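Putative sporulation-specific glycosylase YdhD (Bacillus subtilis subsp. subtilis str. 168, PDB 3CZ8) probably hydrolyses glycosidic bonds of a polysaccharide during sporulation, through the family 18 glycosyl hydrolase domain that makes up this chain. Local coordinates at residues Y29-I43 with T62-L76. The protein carries 1 engineered substitution. Residues are numbered along the deposited sequence; the frame is centred on the assembly and turned at random.
Sequences YAPYSSSISIFEYHI and TWQRRVTPLATITNL. With GOL (glycerol), chain C.
The Y32 ring lies with one face over the R66 to V67 peptide, R66 C 3.7 Å from its plane and over the centre; W63 CE3 and T68 OG1 sit at its edge. W63, crossing Y32 at about a right angle, carries P69 CD over one of its own faces. R66 bends at chi3 (66°), which brings its guanidinium edge to Y32 CE2 and NH1 into a weak bond with A30 O. Deeper in the barrel, the methyl T72 CG2 makes a CH-pi contact over one face of the F39 ring, 3.9 Å from the centroid and close to the ring normal. This methyl stands opposite the backbone N (chi1 -52° for OG1), leaving OG1 to bond I38 O weakly beside T72 N. The Y41 ring meets T72 O with its edge.

Strands 35-42 and 68-74 pair in parallel, the two neighbouring strands of a beta-alpha-beta unit, joined through helix 56-64, in this TIM barrel. The ladder runs from T68 N to S34 O (3.1 Å) through I36 and L70; a beta bulge between I38 and Y41 shifts it by one residue before Y41 N reaches T72 O (2.8 Å, 178°).

At the far end T74 OG1 donates to E40 OE2 (2.8 Å) on its anti side, while H42 ND1 bonds E40 OE1 (2.9 Å) on the syn side. Y6 N of the second subunit also binds E40 OE1. Three donors thus grip one buried carboxylate, which would favour its ionised form, while N75, bonded to the backbone of E120, the predicted proton donor, ties this strand end to the probable active site.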
loop_
_atom_site.group_PDB
_atom_site.type_symbol
_atom_site.label_atom_id
_atom_site.label_comp_id
_atom_site.label_asym_id
_atom_site.label_seq_id
_atom_site.Cartn_x
_atom_site.Cartn_y
_atom_site.Cartn_z
ATOM N N TYR A 29 -11.914 -20.935 -20.747
ATOM C CA TYR A 29 -13.202 -21.623 -20.790
ATOM C C TYR A 29 -13.764 -21.888 -19.387
ATOM O O TYR A 29 -14.981 -21.847 -19.183
ATOM C CB TYR A 29 -13.091 -22.936 -21.593
ATOM C CG TYR A 29 -12.505 -24.116 -20.830
ATOM C CD1 TYR A 29 -13.329 -25.136 -20.343
ATOM C CD2 TYR A 29 -11.131 -24.207 -20.587
ATOM C CE1 TYR A 29 -12.802 -26.214 -19.636
ATOM C CE2 TYR A 29 -10.594 -25.284 -19.882
ATOM C CZ TYR A 29 -11.436 -26.282 -19.411
ATOM O OH TYR A 29 -10.914 -27.348 -18.714
ATOM N N ALA A 30 -12.865 -22.151 -18.437
ATOM C CA ALA A 30 -13.215 -22.593 -17.084
ATOM C C ALA A 30 -13.772 -21.448 -16.234
ATOM O O ALA A 30 -13.387 -20.293 -16.446
ATOM C CB ALA A 30 -11.988 -23.219 -16.410
ATOM N N PRO A 31 -14.695 -21.758 -15.289
ATOM C CA PRO A 31 -15.197 -20.752 -14.341
ATOM C C PRO A 31 -14.070 -20.155 -13.499
ATOM O O PRO A 31 -13.184 -20.890 -13.047
ATOM C CB PRO A 31 -16.171 -21.548 -13.457
ATOM C CG PRO A 31 -15.797 -22.982 -13.654
ATOM C CD PRO A 31 -15.343 -23.067 -15.072
ATOM N N TYR A 32 -14.102 -18.835 -13.313
ATOM C CA TYR A 32 -12.990 -18.113 -12.687
ATOM C C TYR A 32 -12.796 -18.468 -11.212
ATOM O O TYR A 32 -13.757 -18.713 -10.483
ATOM C CB TYR A 32 -13.109 -16.597 -12.888
ATOM C CG TYR A 32 -12.908 -16.135 -14.322
ATOM C CD1 TYR A 32 -13.340 -14.874 -14.731
ATOM C CD2 TYR A 32 -12.295 -16.960 -15.273
ATOM C CE1 TYR A 32 -13.161 -14.443 -16.045
ATOM C CE2 TYR A 32 -12.118 -16.540 -16.587
ATOM C CZ TYR A 32 -12.551 -15.281 -16.968
ATOM O OH TYR A 32 -12.374 -14.861 -18.271
ATOM N N SER A 33 -11.534 -18.501 -10.801
ATOM C CA SER A 33 -11.135 -19.004 -9.494
ATOM C C SER A 33 -10.719 -17.888 -8.524
ATOM O O SER A 33 -10.412 -18.149 -7.352
ATOM C CB SER A 33 -9.998 -20.011 -9.685
ATOM O OG SER A 33 -9.441 -20.421 -8.455
ATOM N N SER A 34 -10.714 -16.648 -9.008
ATOM C CA SER A 34 -10.304 -15.511 -8.192
ATOM C C SER A 34 -11.129 -14.275 -8.504
ATOM O O SER A 34 -11.867 -14.238 -9.487
ATOM C CB SER A 34 -8.812 -15.223 -8.384
ATOM O OG SER A 34 -8.349 -14.272 -7.438
ATOM N N SER A 35 -11.009 -13.263 -7.650
ATOM C CA SER A 35 -11.699 -12.003 -7.872
ATOM C C SER A 35 -10.897 -10.832 -7.330
ATOM O O SER A 35 -9.991 -11.015 -6.521
ATOM C CB SER A 35 -13.117 -12.025 -7.284
ATOM O OG SER A 35 -13.103 -12.347 -5.905
ATOM N N ILE A 36 -11.222 -9.637 -7.811
ATOM C CA ILE A 36 -10.662 -8.396 -7.301
ATOM C C ILE A 36 -11.847 -7.482 -7.022
ATOM O O ILE A 36 -12.650 -7.221 -7.918
ATOM C CB ILE A 36 -9.680 -7.749 -8.324
ATOM C CG1 ILE A 36 -8.326 -8.459 -8.284
ATOM C CG2 ILE A 36 -9.489 -6.260 -8.064
ATOM C CD1 ILE A 36 -7.441 -8.165 -9.479
ATOM N N SER A 37 -11.976 -7.034 -5.773
ATOM C CA SER A 37 -13.020 -6.085 -5.420
ATOM C C SER A 37 -12.425 -4.686 -5.365
ATOM O O SER A 37 -11.671 -4.358 -4.447
ATOM C CB SER A 37 -13.685 -6.464 -4.094
ATOM O OG SER A 37 -13.950 -7.857 -4.040
ATOM N N ILE A 38 -12.789 -3.865 -6.320
ATOM C CA ILE A 38 -12.277 -2.531 -6.434
ATOM C C ILE A 38 -12.976 -1.538 -5.533
ATOM O O ILE A 38 -14.145 -1.392 -5.608
ATOM C CB ILE A 38 -12.319 -2.046 -7.875
ATOM C CG1 ILE A 38 -11.516 -2.953 -8.766
ATOM C CG2 ILE A 38 -11.782 -0.679 -7.982
ATOM C CD1 ILE A 38 -11.882 -2.881 -10.112
ATOM N N PHE A 39 -12.224 -0.830 -4.712
ATOM C CA PHE A 39 -12.779 0.132 -3.781
ATOM C C PHE A 39 -12.982 1.476 -4.435
ATOM O O PHE A 39 -12.295 1.783 -5.326
ATOM C CB PHE A 39 -11.920 0.234 -2.529
ATOM C CG PHE A 39 -12.220 -0.814 -1.521
ATOM C CD1 PHE A 39 -12.916 -0.518 -0.387
ATOM C CD2 PHE A 39 -11.848 -2.107 -1.721
ATOM C CE1 PHE A 39 -13.212 -1.487 0.495
ATOM C CE2 PHE A 39 -12.158 -3.046 -0.826
ATOM C CZ PHE A 39 -12.830 -2.734 0.274
ATOM N N GLU A 40 -13.889 2.305 -3.965
ATOM C CA GLU A 40 -15.245 1.971 -3.633
ATOM C C GLU A 40 -16.212 2.828 -4.434
ATOM O O GLU A 40 -15.826 3.837 -4.969
ATOM C CB GLU A 40 -15.453 2.267 -2.177
ATOM C CG GLU A 40 -14.857 3.560 -1.776
ATOM C CD GLU A 40 -15.853 4.662 -1.711
ATOM O OE1 GLU A 40 -15.470 5.803 -1.901
ATOM O OE2 GLU A 40 -17.018 4.379 -1.462
ATOM N N TYR A 41 -17.466 2.408 -4.505
ATOM C CA TYR A 41 -18.590 3.297 -4.737
ATOM C C TYR A 41 -19.382 3.491 -3.478
ATOM O O TYR A 41 -19.590 2.570 -2.765
ATOM C CB TYR A 41 -19.515 2.723 -5.794
ATOM C CG TYR A 41 -18.977 2.697 -7.192
ATOM C CD1 TYR A 41 -18.162 1.686 -7.612
ATOM C CD2 TYR A 41 -19.313 3.677 -8.101
ATOM C CE1 TYR A 41 -17.699 1.653 -8.847
ATOM C CE2 TYR A 41 -18.857 3.649 -9.337
ATOM C CZ TYR A 41 -18.049 2.636 -9.714
ATOM O OH TYR A 41 -17.550 2.575 -10.966
ATOM N N HIS A 42 -19.830 4.694 -3.212
ATOM C CA HIS A 42 -20.589 4.927 -2.022
ATOM C C HIS A 42 -22.018 5.381 -2.269
ATOM O O HIS A 42 -22.345 5.855 -3.328
ATOM C CB HIS A 42 -19.857 5.856 -1.053
ATOM C CG HIS A 42 -19.274 7.062 -1.705
ATOM N ND1 HIS A 42 -18.068 7.044 -2.351
ATOM C CD2 HIS A 42 -19.748 8.316 -1.835
ATOM C CE1 HIS A 42 -17.825 8.230 -2.859
ATOM N NE2 HIS A 42 -18.831 9.020 -2.560
ATOM N N ILE A 43 -22.857 5.225 -1.262
ATOM C CA ILE A 43 -24.297 5.388 -1.419
ATOM C C ILE A 43 -24.829 6.684 -0.799
ATOM O O ILE A 43 -24.230 7.244 0.124
ATOM C CB ILE A 43 -25.076 4.153 -0.868
ATOM C CG1 ILE A 43 -24.971 4.056 0.661
ATOM C CG2 ILE A 43 -24.560 2.874 -1.517
ATOM C CD1 ILE A 43 -25.919 3.054 1.295
ATOM N N THR A 62 -8.523 -6.658 -15.502
ATOM C CA THR A 62 -8.887 -7.785 -14.632
ATOM C C THR A 62 -9.497 -8.940 -15.435
ATOM O O THR A 62 -9.088 -10.093 -15.270
ATOM C CB THR A 62 -9.847 -7.353 -13.483
ATOM O OG1 THR A 62 -9.343 -6.171 -12.847
ATOM C CG2 THR A 62 -9.980 -8.448 -12.437
ATOM N N TRP A 63 -10.451 -8.618 -16.311
ATOM C CA TRP A 63 -11.080 -9.611 -17.191
ATOM C C TRP A 63 -10.067 -10.369 -18.042
ATOM O O TRP A 63 -10.122 -11.599 -18.123
ATOM C CB TRP A 63 -12.104 -8.952 -18.118
ATOM C CG TRP A 63 -13.459 -8.670 -17.518
ATOM C CD1 TRP A 63 -14.098 -7.459 -17.485
ATOM C CD2 TRP A 63 -14.355 -9.612 -16.906
ATOM N NE1 TRP A 63 -15.329 -7.588 -16.882
ATOM C CE2 TRP A 63 -15.516 -8.897 -16.526
ATOM C CE3 TRP A 63 -14.294 -10.990 -16.643
ATOM C CZ2 TRP A 63 -16.594 -9.508 -15.886
ATOM C CZ3 TRP A 63 -15.376 -11.598 -16.005
ATOM C CH2 TRP A 63 -16.506 -10.856 -15.638
ATOM N N GLN A 64 -9.140 -9.626 -18.650
ATOM C CA GLN A 64 -8.080 -10.189 -19.496
ATOM C C GLN A 64 -7.131 -11.128 -18.752
ATOM O O GLN A 64 -6.504 -11.994 -19.364
ATOM C CB GLN A 64 -7.285 -9.066 -20.173
ATOM C CG GLN A 64 -8.007 -8.418 -21.353
ATOM C CD GLN A 64 -7.516 -7.009 -21.661
ATOM O OE1 GLN A 64 -6.575 -6.511 -21.040
ATOM N NE2 GLN A 64 -8.160 -6.359 -22.624
ATOM N N ARG A 65 -7.043 -10.961 -17.434
ATOM C CA ARG A 65 -6.203 -11.805 -16.584
ATOM C C ARG A 65 -6.931 -13.056 -16.068
ATOM O O ARG A 65 -6.357 -13.850 -15.310
ATOM C CB ARG A 65 -5.640 -10.976 -15.426
ATOM C CG ARG A 65 -4.508 -10.028 -15.840
ATOM C CD ARG A 65 -4.301 -8.868 -14.864
ATOM N NE ARG A 65 -3.930 -9.305 -13.516
ATOM C CZ ARG A 65 -4.706 -9.181 -12.442
ATOM N NH1 ARG A 65 -5.907 -8.627 -12.540
ATOM N NH2 ARG A 65 -4.277 -9.611 -11.262
ATOM N N ARG A 66 -8.184 -13.223 -16.505
ATOM C CA ARG A 66 -9.063 -14.352 -16.127
ATOM C C ARG A 66 -9.396 -14.376 -14.628
ATOM O O ARG A 66 -9.360 -15.419 -13.967
ATOM C CB ARG A 66 -8.522 -15.705 -16.631
ATOM C CG ARG A 66 -8.496 -15.834 -18.155
ATOM C CD ARG A 66 -8.211 -17.267 -18.598
ATOM N NE ARG A 66 -9.294 -18.181 -18.228
ATOM C CZ ARG A 66 -9.303 -19.489 -18.473
ATOM N NH1 ARG A 66 -10.339 -20.223 -18.090
ATOM N NH2 ARG A 66 -8.284 -20.068 -19.098
ATOM N N VAL A 67 -9.724 -13.194 -14.116
ATOM C CA VAL A 67 -10.073 -12.969 -12.719
ATOM C C VAL A 67 -11.326 -12.094 -12.772
ATOM O O VAL A 67 -11.453 -11.269 -13.680
ATOM C CB VAL A 67 -8.882 -12.281 -11.973
ATOM C CG1 VAL A 67 -9.285 -11.726 -10.629
ATOM C CG2 VAL A 67 -7.723 -13.260 -11.779
ATOM N N THR A 68 -12.264 -12.286 -11.839
ATOM C CA THR A 68 -13.522 -11.517 -11.848
ATOM C C THR A 68 -13.385 -10.141 -11.182
ATOM O O THR A 68 -13.053 -10.062 -10.005
ATOM C CB THR A 68 -14.680 -12.281 -11.146
ATOM O OG1 THR A 68 -14.709 -13.643 -11.580
ATOM C CG2 THR A 68 -16.022 -11.627 -11.444
ATOM N N PRO A 69 -13.639 -9.052 -11.932
ATOM C CA PRO A 69 -13.699 -7.747 -11.280
ATOM C C PRO A 69 -15.034 -7.504 -10.569
ATOM O O PRO A 69 -16.107 -7.601 -11.179
ATOM C CB PRO A 69 -13.506 -6.763 -12.434
ATOM C CG PRO A 69 -13.998 -7.477 -13.638
ATOM C CD PRO A 69 -13.845 -8.955 -13.390
ATOM N N LEU A 70 -14.960 -7.185 -9.282
ATOM C CA LEU A 70 -16.146 -6.886 -8.492
ATOM C C LEU A 70 -16.150 -5.424 -8.084
ATOM O O LEU A 70 -15.108 -4.869 -7.759
ATOM C CB LEU A 70 -16.213 -7.791 -7.253
ATOM C CG LEU A 70 -16.099 -9.314 -7.434
ATOM C CD1 LEU A 70 -16.006 -10.023 -6.085
ATOM C CD2 LEU A 70 -17.257 -9.875 -8.228
ATOM N N ALA A 71 -17.323 -4.802 -8.128
ATOM C CA ALA A 71 -17.498 -3.435 -7.650
ATOM C C ALA A 71 -17.766 -3.438 -6.153
ATOM O O ALA A 71 -18.676 -4.121 -5.683
ATOM C CB ALA A 71 -18.658 -2.769 -8.374
ATOM N N THR A 72 -16.991 -2.671 -5.395
ATOM C CA THR A 72 -17.250 -2.557 -3.966
ATOM C C THR A 72 -18.218 -1.410 -3.705
ATOM O O THR A 72 -17.993 -0.279 -4.136
ATOM C CB THR A 72 -15.959 -2.389 -3.147
ATOM O OG1 THR A 72 -15.045 -3.426 -3.504
ATOM C CG2 THR A 72 -16.241 -2.479 -1.657
ATOM N N ILE A 73 -19.296 -1.731 -2.999
ATOM C CA ILE A 73 -20.331 -0.777 -2.657
ATOM C C ILE A 73 -20.283 -0.567 -1.145
ATOM O O ILE A 73 -20.404 -1.524 -0.377
ATOM C CB ILE A 73 -21.746 -1.274 -3.106
ATOM C CG1 ILE A 73 -21.705 -1.940 -4.492
ATOM C CG2 ILE A 73 -22.774 -0.143 -3.046
ATOM C CD1 ILE A 73 -21.313 -1.021 -5.663
ATOM N N THR A 74 -20.084 0.684 -0.726
ATOM C CA THR A 74 -19.899 1.018 0.691
ATOM C C THR A 74 -20.843 2.118 1.155
ATOM O O THR A 74 -21.479 2.788 0.337
ATOM C CB THR A 74 -18.458 1.513 0.999
ATOM O OG1 THR A 74 -18.280 2.830 0.464
ATOM C CG2 THR A 74 -17.389 0.573 0.430
ATOM N N ASN A 75 -20.919 2.294 2.474
ATOM C CA ASN A 75 -21.585 3.444 3.086
ATOM C C ASN A 75 -20.576 4.469 3.638
ATOM O O ASN A 75 -20.730 5.001 4.742
ATOM C CB ASN A 75 -22.583 3.003 4.165
ATOM C CG ASN A 75 -21.955 2.114 5.234
ATOM O OD1 ASN A 75 -21.082 1.292 4.951
ATOM N ND2 ASN A 75 -22.418 2.268 6.470
ATOM N N LEU A 76 -19.549 4.752 2.848
ATOM C CA LEU A 76 -18.509 5.679 3.261
ATOM C C LEU A 76 -18.912 7.131 3.055
ATOM O O LEU A 76 -19.594 7.465 2.087
ATOM C CB LEU A 76 -17.193 5.378 2.536
ATOM C CG LEU A 76 -16.336 4.263 3.145
ATOM C CD1 LEU A 76 -15.261 3.855 2.195
ATOM C CD2 LEU A 76 -15.711 4.679 4.450
HETATM C C1 GOL C . -14.697 -15.384 -5.899
HETATM O O1 GOL C . -13.292 -15.246 -5.899
HETATM C C2 GOL C . -15.071 -16.613 -6.717
HETATM O O2 GOL C . -14.372 -17.724 -6.196
HETATM C C3 GOL C . -14.692 -16.418 -8.184
HETATM O O3 GOL C . -15.451 -15.390 -8.782
HETATM O O HOH W 1 -22.225 6.424 1.653
#